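Probable fatty acyl-CoA transferase Rv3272 (Mycobacterium tuberculosis, PDB 5YX6) binds fatty acyl-CoAs of various chain lengths, palmitoyl-CoA most tightly, and probably acts as a family III CoA transferase in fatty acid metabolism. Local coordinates at residues D17-Q20 against G24-A27; T107-G112 against Y127-A132; G140-I145 against A150-M155; Q172-A177 against V204-V209. All coordinates share one frame; numbering follows the deposited sequence.

Contact 1. Residues D17-Q20 against G24-A27; sequences DFTQ and GPLA
Thr19 lays its hydroxyl against the ring of Pro25, the threonine side chain and the proline ring passing one another and running opposite ways. This is the turn of the first beta-alpha unit of the Rossmann fold, where the chain leaves strand 14-17 and enters helix 23-33. OG1 of Thr19 lies 3.2 Å from CD of Pro25 and equally close to the proline nitrogen, which has no hydrogen to give, so the touch is pure packing. The hydroxyl spends its proton elsewhere: OG1 of Thr19 donates to OD1 of Asp17 over 2.6 Å, meeting the syn lone pair. The same OD1 of Asp17 takes the backbone N of Thr19 at 2.9 Å, from above the carboxylate plane, which makes an Asx turn. With chi1 at 70°, OG1 sits between the backbone N and the carbonyl carbon of its own residue, where it can touch the aspartate and the proline at once. Glycine suits its place because, without a side chain, CA of Gly24 can come within 3.7 Å of CB of Thr19. OD2 of Asp17 pairs with Lys73, whose NZ also binds O of Pro25, so one lysine joins the strand end to the helix. At the mouth of the turn, a water donates to O of Gln20 at 2.9 Å and accepts from N of Gly24 at 3.2 Å.

Contact 2. Residues T107-G112 against Y127-A132; sequences TMEKLG and YARLTA
Met108, on the short helix 107-110, and Arg129, on strand 126-131, mark the nearest approach of the two backbones, yet their CA atoms are still 10.1 Å apart, so long side chains must span the gap. After the helix the chain turns off in a Schellman motif: Gly112, with positive phi, returns its N to O of Glu109. The strand is an inner one of the parallel Rossmann sheet, and its alternation sends Tyr127 and Arg129 to the face where the helix lies. Arg129 reaches out end-on, bent at chi3 (72°), and holds the Glu109 carboxylate with two nitrogens: NH1 gives a hydrogen bond of 3.0 Å to OE1, and NH2 one of 2.9 Å to OE2, both nearly straight. Both oxygens lie close to the guanidinium plane, but the carboxylate is turned 38° from it: NH1 meets OE1 on its syn side, 28° out of the carboxylate plane, and NH2 meets OE2 from above that plane. A water accepting from N of Met108 and NH1 of Arg129 adds a second bridge. Next to this pair, Met108 bends at chi2 and chi3, bringing its CE to 3.4 Å from OH of Tyr127, while CB of Met108 packs 3.5 Å from that same OH. The phenol OH is hydrogen-bonded to O of Leu113. NE of Arg129 makes a further salt bridge with Glu101. With one guanidinium shared between two carboxylates, all three groups are probably charged, and Glu101 would help to fix the rotation with which Arg129 meets Glu109.

Contact 3. Residues G140-I145 against A150-M155; sequences GSRPGI and AAEAGM
Arg142 and Glu152 reach toward each other from their two segments and meet edge to edge, the one close side-chain pair between loop 140-145 and the end of helix 146-152. The glutamate is stretched out: CG stands anti to the backbone N and the chain stays extended beyond it, so the carboxylate projects well clear of its helix. The arginine sets off with CG beside its backbone N, but a chi3 of 15° leaves NE almost eclipsed with CB, an unusual bend that swings the guanidinium round to face Glu152. NH2 of Arg142 donates to OE1 of Glu152 at 2.6 Å, a short but bent bond (146°) that meets the syn lone pair of OE1. The companion bond, NH1 of Arg142 to OE2 of Glu152, is weak at 3.4 Å, so the pairing is lopsided even though the two flat groups are nearly coplanar. Tyr133 makes a cation-pi contact with Arg142 and also touches Glu152. Two residues past Glu152, Gly154 leaves the helical conformation with positive phi, easy for glycine, in a Schellman motif, and N of Met155 returns to O of Ala150 over 3.0 Å. In the homodimer Gln323 and Cys330 of the second subunit pack on Arg142 and Glu152 respectively. With Glu152 buried and Arg142 partly exposed, the close pairing probably keeps both groups ionised, the arginine's charge being further eased by the tyrosine ring.

Contact 4. Residues Q172-A177 against V204-V209; sequences QLVDNA and VAMYDV
Asp175, which touches Met206 across this contact, gives its backbone N in a hydrogen bond to OD2 of Asp146; N of Val174 gives the same oxygen a weak one, and so Asp146 helps to hold the start of helix 173-196. No hydrogen bond joins 172-177 to 204-209 directly; the meeting is by packing. Met206 starts helix 206-213 and points its unbranched, flexible chain at the other helix, extended through chi2 and bent at chi3 (62°), which brings the methyl round beside Val174 and Asp175. Its CE lies 3.8 Å from CG1 of Val174, and CB of Met206 lies 3.9 Å from that same branch, so the valine methyl touches the methionine at both CB and CE, the two chains crossing at a slant. The carboxylate of Asp175, inferred to be the catalytic nucleophile, is touched on one oxygen: OD1 is 3.2 Å from CE of Met206 and 3.9 Å from its SD. The methyl and sulfur of Met206 thus border that oxygen. One turn further on, CB of Ala177 meets CG1 of Val209 at 3.9 Å; the small alanine leaves room for the branched valine. Around this, Ala150 of helix 146-152 and Ala210 cover Val174, and Leu173 packs on Leu173 of the second subunit. Strand 201-205, the edge of the sheet within this chain, runs straight into helix 206-213, which thereby lies beside the N-terminal turns of helix 173-196.

From the N terminus the four contacts follow in series, none nested in or crossing another. Contact 1 closes the short turn between strand 14-17 and helix 23-33. Contact 2 closes the longer loop that returns through helix 115-121 to strand 126-131, and it touches contact 1 where Leu130 packs on Gly24. The chain then leaves this strand in a loop; Ala132 packs against 140-145, and contact 3 closes the span around helix 146-152. Contact 4 closes the helix-strand-helix path of 173-196, 201-205 and 206-213, bringing the two helices together. It is tied to contact 2 by sheet pairing of strands 126-131 and 201-205, to contact 3 by Met155 against Val174, and to contact 1 by Leu26 against Asn176.

Contact 1. Residues D17-Q20 against G24-A27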
loop_
_atom_site.group_PDB
_atom_site.type_symbol
_atom_site.label_atom_id
_atom_site.label_comp_id
_atom_site.label_asym_id
_atom_site.label_seq_id
_atom_site.Cartn_x
_atom_site.Cartn_y
_atom_site.Cartn_z
ATOM N N ASP A 17 15.770 -11.686 -10.312
ATOM C CA ASP A 17 14.606 -10.809 -10.509
ATOM C C ASP A 17 14.200 -10.730 -11.984
ATOM O O ASP A 17 14.822 -10.001 -12.753
ATOM C CB ASP A 17 14.918 -9.401 -9.968
ATOM C CG ASP A 17 13.711 -8.450 -10.008
ATOM O OD1 ASP A 17 12.638 -8.870 -10.491
ATOM O OD2 ASP A 17 13.838 -7.272 -9.562
ATOM N N PHE A 18 13.147 -11.455 -12.362
ATOM C CA PHE A 18 12.646 -11.446 -13.747
ATOM C C PHE A 18 11.602 -10.345 -14.018
ATOM O O PHE A 18 11.098 -10.239 -15.138
ATOM C CB PHE A 18 12.020 -12.809 -14.118
ATOM C CG PHE A 18 13.013 -13.955 -14.256
ATOM C CD1 PHE A 18 13.460 -14.654 -13.140
ATOM C CD2 PHE A 18 13.450 -14.366 -15.510
ATOM C CE1 PHE A 18 14.352 -15.717 -13.268
ATOM C CE2 PHE A 18 14.337 -15.423 -15.646
ATOM C CZ PHE A 18 14.790 -16.103 -14.522
ATOM N N THR A 19 11.288 -9.526 -13.015
ATOM C CA THR A 19 10.159 -8.583 -13.101
ATOM C C THR A 19 10.433 -7.342 -13.953
ATOM O O THR A 19 11.582 -6.976 -14.183
ATOM C CB THR A 19 9.732 -8.067 -11.702
ATOM O OG1 THR A 19 10.742 -7.193 -11.187
ATOM C CG2 THR A 19 9.496 -9.213 -10.727
ATOM N N GLN A 20 9.367 -6.699 -14.424
ATOM C CA GLN A 20 9.493 -5.432 -15.152
ATOM C C GLN A 20 8.529 -4.375 -14.628
ATOM O O GLN A 20 7.643 -4.677 -13.830
ATOM C CB GLN A 20 9.269 -5.612 -16.653
ATOM C CG GLN A 20 10.216 -6.583 -17.321
ATOM C CD GLN A 20 9.761 -6.939 -18.717
ATOM O OE1 GLN A 20 9.659 -6.066 -19.587
ATOM N NE2 GLN A 20 9.476 -8.218 -18.944
ATOM N N GLY A 24 6.881 -5.319 -9.181
ATOM C CA GLY A 24 7.928 -6.300 -8.955
ATOM C C GLY A 24 9.301 -5.701 -8.698
ATOM O O GLY A 24 10.010 -6.139 -7.788
ATOM N N PRO A 25 9.708 -4.718 -9.513
ATOM C CA PRO A 25 11.005 -4.091 -9.230
ATOM C C PRO A 25 11.085 -3.345 -7.889
ATOM O O PRO A 25 12.183 -3.268 -7.342
ATOM C CB PRO A 25 11.180 -3.123 -10.403
ATOM C CG PRO A 25 10.439 -3.786 -11.521
ATOM C CD PRO A 25 9.230 -4.396 -10.871
ATOM N N LEU A 26 9.983 -2.784 -7.389
ATOM C CA LEU A 26 10.003 -2.137 -6.075
ATOM C C LEU A 26 10.311 -3.156 -4.994
ATOM O O LEU A 26 11.115 -2.894 -4.105
ATOM C CB LEU A 26 8.676 -1.431 -5.776
ATOM C CG LEU A 26 8.501 -0.812 -4.382
ATOM C CD1 LEU A 26 9.552 0.248 -4.099
ATOM C CD2 LEU A 26 7.112 -0.206 -4.251
ATOM N N ALA A 27 9.671 -4.320 -5.082
ATOM C CA ALA A 27 9.955 -5.430 -4.178
ATOM C C ALA A 27 11.437 -5.770 -4.251
ATOM O O ALA A 27 12.081 -5.980 -3.233
ATOM C CB ALA A 27 9.108 -6.643 -4.524
HETATM O O HOH W 1 5.710 -6.058 -12.121
#

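Contact 2. Residues T107-G112 against Y127-A132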
loop_
_atom_site.group_PDB
_atom_site.type_symbol
_atom_site.label_atom_id
_atom_site.label_comp_id
_atom_site.label_asym_id
_atom_site.label_seq_id
_atom_site.Cartn_x
_atom_site.Cartn_y
_atom_site.Cartn_z
ATOM N N THR A 107 3.533 -18.439 -18.465
ATOM C CA THR A 107 4.734 -18.074 -19.203
ATOM C C THR A 107 5.982 -18.857 -18.792
ATOM O O THR A 107 6.570 -19.562 -19.615
ATOM C CB THR A 107 5.023 -16.584 -19.034
ATOM O OG1 THR A 107 3.883 -15.832 -19.463
ATOM C CG2 THR A 107 6.235 -16.179 -19.850
ATOM N N MET A 108 6.357 -18.763 -17.515
ATOM C CA MET A 108 7.579 -19.390 -17.008
ATOM C C MET A 108 7.566 -20.886 -17.213
ATOM O O MET A 108 8.612 -21.513 -17.403
ATOM C CB MET A 108 7.769 -19.085 -15.522
ATOM C CG MET A 108 8.138 -17.658 -15.236
ATOM S SD MET A 108 9.787 -17.129 -15.784
ATOM C CE MET A 108 10.791 -17.541 -14.349
ATOM N N GLU A 109 6.376 -21.461 -17.139
ATOM C CA GLU A 109 6.215 -22.882 -17.378
ATOM C C GLU A 109 6.570 -23.224 -18.829
ATOM O O GLU A 109 7.317 -24.175 -19.077
ATOM C CB GLU A 109 4.788 -23.308 -17.027
ATOM C CG GLU A 109 4.561 -23.396 -15.519
ATOM C CD GLU A 109 3.996 -22.109 -14.922
ATOM O OE1 GLU A 109 4.251 -21.012 -15.474
ATOM O OE2 GLU A 109 3.299 -22.197 -13.889
ATOM N N LYS A 110 6.062 -22.433 -19.775
ATOM C CA LYS A 110 6.349 -22.642 -21.199
ATOM C C LYS A 110 7.842 -22.478 -21.499
ATOM O O LYS A 110 8.370 -23.079 -22.436
ATOM C CB LYS A 110 5.531 -21.679 -22.068
ATOM N N LEU A 111 8.523 -21.672 -20.692
ATOM C CA LEU A 111 9.953 -21.460 -20.873
ATOM C C LEU A 111 10.771 -22.539 -20.175
ATOM O O LEU A 111 11.996 -22.584 -20.311
ATOM C CB LEU A 111 10.360 -20.083 -20.354
ATOM C CG LEU A 111 9.739 -18.881 -21.071
ATOM C CD1 LEU A 111 10.139 -17.593 -20.361
ATOM C CD2 LEU A 111 10.113 -18.840 -22.550
ATOM N N GLY A 112 10.092 -23.412 -19.436
ATOM C CA GLY A 112 10.773 -24.445 -18.672
ATOM C C GLY A 112 11.448 -23.951 -17.402
ATOM O O GLY A 112 12.384 -24.573 -16.893
ATOM N N TYR A 127 10.168 -19.413 -4.526
ATOM C CA TYR A 127 9.641 -18.990 -5.819
ATOM C C TYR A 127 8.477 -18.022 -5.624
ATOM O O TYR A 127 7.479 -18.384 -5.023
ATOM C CB TYR A 127 9.191 -20.213 -6.619
ATOM C CG TYR A 127 9.134 -20.023 -8.114
ATOM C CD1 TYR A 127 8.096 -19.314 -8.709
ATOM C CD2 TYR A 127 10.101 -20.583 -8.936
ATOM C CE1 TYR A 127 8.037 -19.156 -10.082
ATOM C CE2 TYR A 127 10.054 -20.428 -10.305
ATOM C CZ TYR A 127 9.021 -19.718 -10.874
ATOM O OH TYR A 127 8.976 -19.571 -12.244
ATOM N N ALA A 128 8.605 -16.795 -6.116
ATOM C CA ALA A 128 7.585 -15.778 -5.877
ATOM C C ALA A 128 6.962 -15.238 -7.168
ATOM O O ALA A 128 7.678 -14.788 -8.058
ATOM C CB ALA A 128 8.176 -14.633 -5.050
ATOM N N ARG A 129 5.633 -15.276 -7.258
ATOM C CA ARG A 129 4.905 -14.839 -8.455
ATOM C C ARG A 129 3.996 -13.633 -8.208
ATOM O O ARG A 129 3.149 -13.648 -7.312
ATOM C CB ARG A 129 4.080 -15.993 -9.020
ATOM C CG ARG A 129 4.797 -17.326 -8.907
ATOM C CD ARG A 129 4.119 -18.427 -9.687
ATOM N NE ARG A 129 4.295 -18.270 -11.126
ATOM C CZ ARG A 129 4.044 -19.227 -12.008
ATOM N NH1 ARG A 129 4.235 -19.006 -13.302
ATOM N NH2 ARG A 129 3.617 -20.411 -11.589
ATOM N N LEU A 130 4.193 -12.586 -9.001
ATOM C CA LEU A 130 3.334 -11.404 -8.966
ATOM C C LEU A 130 2.500 -11.305 -10.244
ATOM O O LEU A 130 3.052 -11.259 -11.339
ATOM C CB LEU A 130 4.173 -10.144 -8.772
ATOM C CG LEU A 130 3.427 -8.810 -8.766
ATOM C CD1 LEU A 130 2.396 -8.776 -7.666
ATOM C CD2 LEU A 130 4.416 -7.669 -8.584
ATOM N N THR A 131 1.176 -11.323 -10.118
ATOM C CA THR A 131 0.324 -11.169 -11.299
ATOM C C THR A 131 -0.653 -10.005 -11.120
ATOM O O THR A 131 -0.756 -9.440 -10.033
ATOM C CB THR A 131 -0.482 -12.454 -11.609
ATOM O OG1 THR A 131 -1.463 -12.669 -10.588
ATOM C CG2 THR A 131 0.435 -13.660 -11.715
ATOM N N ALA A 132 -1.361 -9.644 -12.188
ATOM C CA ALA A 132 -2.387 -8.605 -12.104
ATOM C C ALA A 132 -3.651 -9.098 -11.407
ATOM O O ALA A 132 -4.166 -8.437 -10.507
ATOM C CB ALA A 132 -2.732 -8.079 -13.493
HETATM O O HOH W 2 4.827 -17.013 -15.521
#

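Contact 3. Residues G140-I145 against A150-M155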
loop_
_atom_site.group_PDB
_atom_site.type_symbol
_atom_site.label_atom_id
_atom_site.label_comp_id
_atom_site.label_asym_id
_atom_site.label_seq_id
_atom_site.Cartn_x
_atom_site.Cartn_y
_atom_site.Cartn_z
ATOM N N GLY A 140 -9.034 -14.217 -14.393
ATOM C CA GLY A 140 -7.823 -13.716 -13.768
ATOM C C GLY A 140 -6.533 -14.024 -14.515
ATOM O O GLY A 140 -5.445 -13.935 -13.950
ATOM N N SER A 141 -6.643 -14.357 -15.796
ATOM C CA SER A 141 -5.477 -14.744 -16.586
ATOM C C SER A 141 -4.881 -13.544 -17.335
ATOM O O SER A 141 -3.760 -13.609 -17.859
ATOM C CB SER A 141 -5.865 -15.835 -17.580
ATOM O OG SER A 141 -6.752 -15.301 -18.552
ATOM N N ARG A 142 -5.633 -12.446 -17.355
ATOM C CA ARG A 142 -5.320 -11.296 -18.190
ATOM C C ARG A 142 -4.150 -10.495 -17.651
ATOM O O ARG A 142 -3.913 -10.465 -16.446
ATOM C CB ARG A 142 -6.560 -10.404 -18.307
ATOM C CG ARG A 142 -7.743 -11.130 -18.922
ATOM C CD ARG A 142 -9.091 -10.509 -18.566
ATOM N NE ARG A 142 -8.988 -9.167 -18.005
ATOM C CZ ARG A 142 -9.631 -8.758 -16.912
ATOM N NH1 ARG A 142 -10.419 -9.586 -16.244
ATOM N NH2 ARG A 142 -9.482 -7.511 -16.489
ATOM N N PRO A 143 -3.414 -9.829 -18.548
ATOM C CA PRO A 143 -2.455 -8.820 -18.101
ATOM C C PRO A 143 -3.210 -7.561 -17.709
ATOM O O PRO A 143 -4.364 -7.407 -18.099
ATOM C CB PRO A 143 -1.589 -8.595 -19.334
ATOM C CG PRO A 143 -2.511 -8.841 -20.458
ATOM C CD PRO A 143 -3.423 -9.960 -20.012
ATOM N N GLY A 144 -2.585 -6.686 -16.935
ATOM C CA GLY A 144 -3.251 -5.488 -16.474
ATOM C C GLY A 144 -2.207 -4.475 -16.113
ATOM O O GLY A 144 -1.039 -4.814 -15.980
ATOM N N ILE A 145 -2.611 -3.224 -15.969
ATOM C CA ILE A 145 -1.728 -2.234 -15.377
ATOM C C ILE A 145 -2.460 -1.585 -14.198
ATOM O O ILE A 145 -3.624 -1.897 -13.955
ATOM C CB ILE A 145 -1.263 -1.187 -16.406
ATOM C CG1 ILE A 145 -2.450 -0.529 -17.106
ATOM C CG2 ILE A 145 -0.371 -1.834 -17.439
ATOM C CD1 ILE A 145 -2.080 0.793 -17.746
ATOM N N ALA A 150 -6.978 -0.988 -10.591
ATOM C CA ALA A 150 -7.585 -0.099 -9.590
ATOM C C ALA A 150 -9.083 0.096 -9.831
ATOM O O ALA A 150 -9.889 0.014 -8.905
ATOM C CB ALA A 150 -6.881 1.251 -9.593
ATOM N N ALA A 151 -9.445 0.342 -11.089
ATOM C CA ALA A 151 -10.831 0.592 -11.470
ATOM C C ALA A 151 -11.664 -0.682 -11.423
ATOM O O ALA A 151 -12.830 -0.660 -11.059
ATOM C CB ALA A 151 -10.898 1.219 -12.864
ATOM N N GLU A 152 -11.071 -1.797 -11.809
ATOM C CA GLU A 152 -11.803 -3.050 -11.809
ATOM C C GLU A 152 -12.052 -3.525 -10.364
ATOM O O GLU A 152 -13.045 -4.210 -10.091
ATOM C CB GLU A 152 -11.060 -4.105 -12.644
ATOM C CG GLU A 152 -11.863 -5.380 -12.857
ATOM C CD GLU A 152 -11.365 -6.237 -14.017
ATOM O OE1 GLU A 152 -10.381 -5.859 -14.694
ATOM O OE2 GLU A 152 -11.973 -7.299 -14.256
ATOM N N ALA A 153 -11.164 -3.141 -9.444
ATOM C CA ALA A 153 -11.312 -3.482 -8.017
ATOM C C ALA A 153 -12.186 -2.490 -7.223
ATOM O O ALA A 153 -12.352 -2.629 -6.005
ATOM C CB ALA A 153 -9.957 -3.589 -7.368
ATOM N N GLY A 154 -12.685 -1.455 -7.887
ATOM C CA GLY A 154 -13.640 -0.574 -7.241
ATOM C C GLY A 154 -13.160 0.779 -6.743
ATOM O O GLY A 154 -13.918 1.491 -6.091
ATOM N N MET A 155 -11.931 1.159 -7.080
ATOM C CA MET A 155 -11.318 2.334 -6.463
ATOM C C MET A 155 -11.816 3.684 -6.984
ATOM O O MET A 155 -11.354 4.726 -6.519
ATOM C CB MET A 155 -9.801 2.268 -6.619
ATOM C CG MET A 155 -9.176 1.211 -5.734
ATOM S SD MET A 155 -7.384 1.152 -5.860
ATOM C CE MET A 155 -6.996 0.257 -4.351
#

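Contact 4. Residues Q172-A177 against V204-V209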
loop_
_atom_site.group_PDB
_atom_site.type_symbol
_atom_site.label_atom_id
_atom_site.label_comp_id
_atom_site.label_asym_id
_atom_site.label_seq_id
_atom_site.Cartn_x
_atom_site.Cartn_y
_atom_site.Cartn_z
ATOM N N GLN A 172 0.176 5.743 -8.656
ATOM C CA GLN A 172 0.143 4.302 -8.879
ATOM C C GLN A 172 0.141 3.570 -7.551
ATOM O O GLN A 172 1.139 2.940 -7.175
ATOM C CB GLN A 172 1.334 3.845 -9.732
ATOM C CG GLN A 172 1.295 4.283 -11.199
ATOM C CD GLN A 172 1.459 5.785 -11.368
ATOM O OE1 GLN A 172 2.543 6.328 -11.148
ATOM N NE2 GLN A 172 0.378 6.466 -11.737
ATOM N N LEU A 173 -0.983 3.648 -6.845
ATOM C CA LEU A 173 -1.038 3.126 -5.492
ATOM C C LEU A 173 -1.046 1.605 -5.491
ATOM O O LEU A 173 -0.499 0.983 -4.585
ATOM C CB LEU A 173 -2.267 3.651 -4.747
ATOM C CG LEU A 173 -3.620 3.071 -5.156
ATOM C CD1 LEU A 173 -4.580 3.047 -3.985
ATOM C CD2 LEU A 173 -4.203 3.859 -6.312
ATOM N N VAL A 174 -1.646 1.010 -6.509
ATOM C CA VAL A 174 -1.775 -0.440 -6.549
ATOM C C VAL A 174 -0.428 -1.108 -6.844
ATOM O O VAL A 174 -0.088 -2.125 -6.240
ATOM C CB VAL A 174 -2.831 -0.869 -7.582
ATOM C CG1 VAL A 174 -2.796 -2.370 -7.797
ATOM C CG2 VAL A 174 -4.206 -0.438 -7.116
ATOM N N ASP A 175 0.334 -0.515 -7.758
ATOM C CA ASP A 175 1.709 -0.926 -8.026
ATOM C C ASP A 175 2.589 -0.866 -6.785
ATOM O O ASP A 175 3.216 -1.847 -6.410
ATOM C CB ASP A 175 2.338 -0.041 -9.105
ATOM C CG ASP A 175 1.961 -0.465 -10.507
ATOM O OD1 ASP A 175 1.348 -1.538 -10.658
ATOM O OD2 ASP A 175 2.304 0.267 -11.464
ATOM N N ASN A 176 2.640 0.299 -6.150
ATOM C CA ASN A 176 3.572 0.492 -5.060
ATOM C C ASN A 176 3.164 -0.317 -3.837
ATOM O O ASN A 176 4.020 -0.918 -3.181
ATOM C CB ASN A 176 3.708 1.979 -4.742
ATOM C CG ASN A 176 4.376 2.752 -5.887
ATOM O OD1 ASN A 176 5.410 2.335 -6.422
ATOM N ND2 ASN A 176 3.778 3.871 -6.275
ATOM N N ALA A 177 1.868 -0.402 -3.565
ATOM C CA ALA A 177 1.396 -1.270 -2.486
ATOM C C ALA A 177 1.691 -2.738 -2.783
ATOM O O ALA A 177 2.074 -3.490 -1.883
ATOM C CB ALA A 177 -0.099 -1.073 -2.239
ATOM N N VAL A 204 1.305 -13.301 -5.170
ATOM C CA VAL A 204 0.678 -12.026 -4.843
ATOM C C VAL A 204 -0.025 -11.466 -6.075
ATOM O O VAL A 204 0.592 -11.326 -7.131
ATOM C CB VAL A 204 1.709 -11.001 -4.337
ATOM C CG1 VAL A 204 1.052 -9.638 -4.127
ATOM C CG2 VAL A 204 2.354 -11.482 -3.060
ATOM N N ALA A 205 -1.321 -11.189 -5.953
ATOM C CA ALA A 205 -2.087 -10.577 -7.044
ATOM C C ALA A 205 -2.372 -9.102 -6.758
ATOM O O ALA A 205 -2.787 -8.744 -5.650
ATOM C CB ALA A 205 -3.378 -11.330 -7.273
ATOM N N MET A 206 -2.123 -8.248 -7.749
ATOM C CA MET A 206 -2.370 -6.819 -7.602
ATOM C C MET A 206 -3.838 -6.563 -7.273
ATOM O O MET A 206 -4.172 -5.692 -6.461
ATOM C CB MET A 206 -1.965 -6.061 -8.865
ATOM C CG MET A 206 -0.466 -5.769 -8.986
ATOM S SD MET A 206 0.002 -5.208 -10.651
ATOM C CE MET A 206 -0.950 -3.700 -10.797
ATOM N N TYR A 207 -4.712 -7.336 -7.899
ATOM C CA TYR A 207 -6.130 -7.235 -7.615
ATOM C C TYR A 207 -6.426 -7.489 -6.139
ATOM O O TYR A 207 -7.189 -6.742 -5.515
ATOM C CB TYR A 207 -6.907 -8.209 -8.489
ATOM C CG TYR A 207 -8.406 -8.147 -8.305
ATOM C CD1 TYR A 207 -9.153 -7.129 -8.886
ATOM C CD2 TYR A 207 -9.079 -9.134 -7.599
ATOM C CE1 TYR A 207 -10.527 -7.080 -8.743
ATOM C CE2 TYR A 207 -10.449 -9.092 -7.451
ATOM C CZ TYR A 207 -11.166 -8.068 -8.030
ATOM O OH TYR A 207 -12.530 -8.027 -7.887
ATOM N N ASP A 208 -5.818 -8.542 -5.589
ATOM C CA ASP A 208 -6.023 -8.910 -4.186
ATOM C C ASP A 208 -5.545 -7.801 -3.259
ATOM O O ASP A 208 -6.181 -7.513 -2.254
ATOM C CB ASP A 208 -5.309 -10.224 -3.853
ATOM C CG ASP A 208 -5.927 -11.424 -4.561
ATOM O OD1 ASP A 208 -6.976 -11.234 -5.212
ATOM O OD2 ASP A 208 -5.370 -12.549 -4.465
ATOM N N VAL A 209 -4.431 -7.173 -3.617
ATOM C CA VAL A 209 -3.919 -6.055 -2.850
ATOM C C VAL A 209 -4.887 -4.874 -2.881
ATOM O O VAL A 209 -5.139 -4.248 -1.853
ATOM C CB VAL A 209 -2.550 -5.616 -3.364
ATOM C CG1 VAL A 209 -2.072 -4.387 -2.592
ATOM C CG2 VAL A 209 -1.541 -6.769 -3.232
#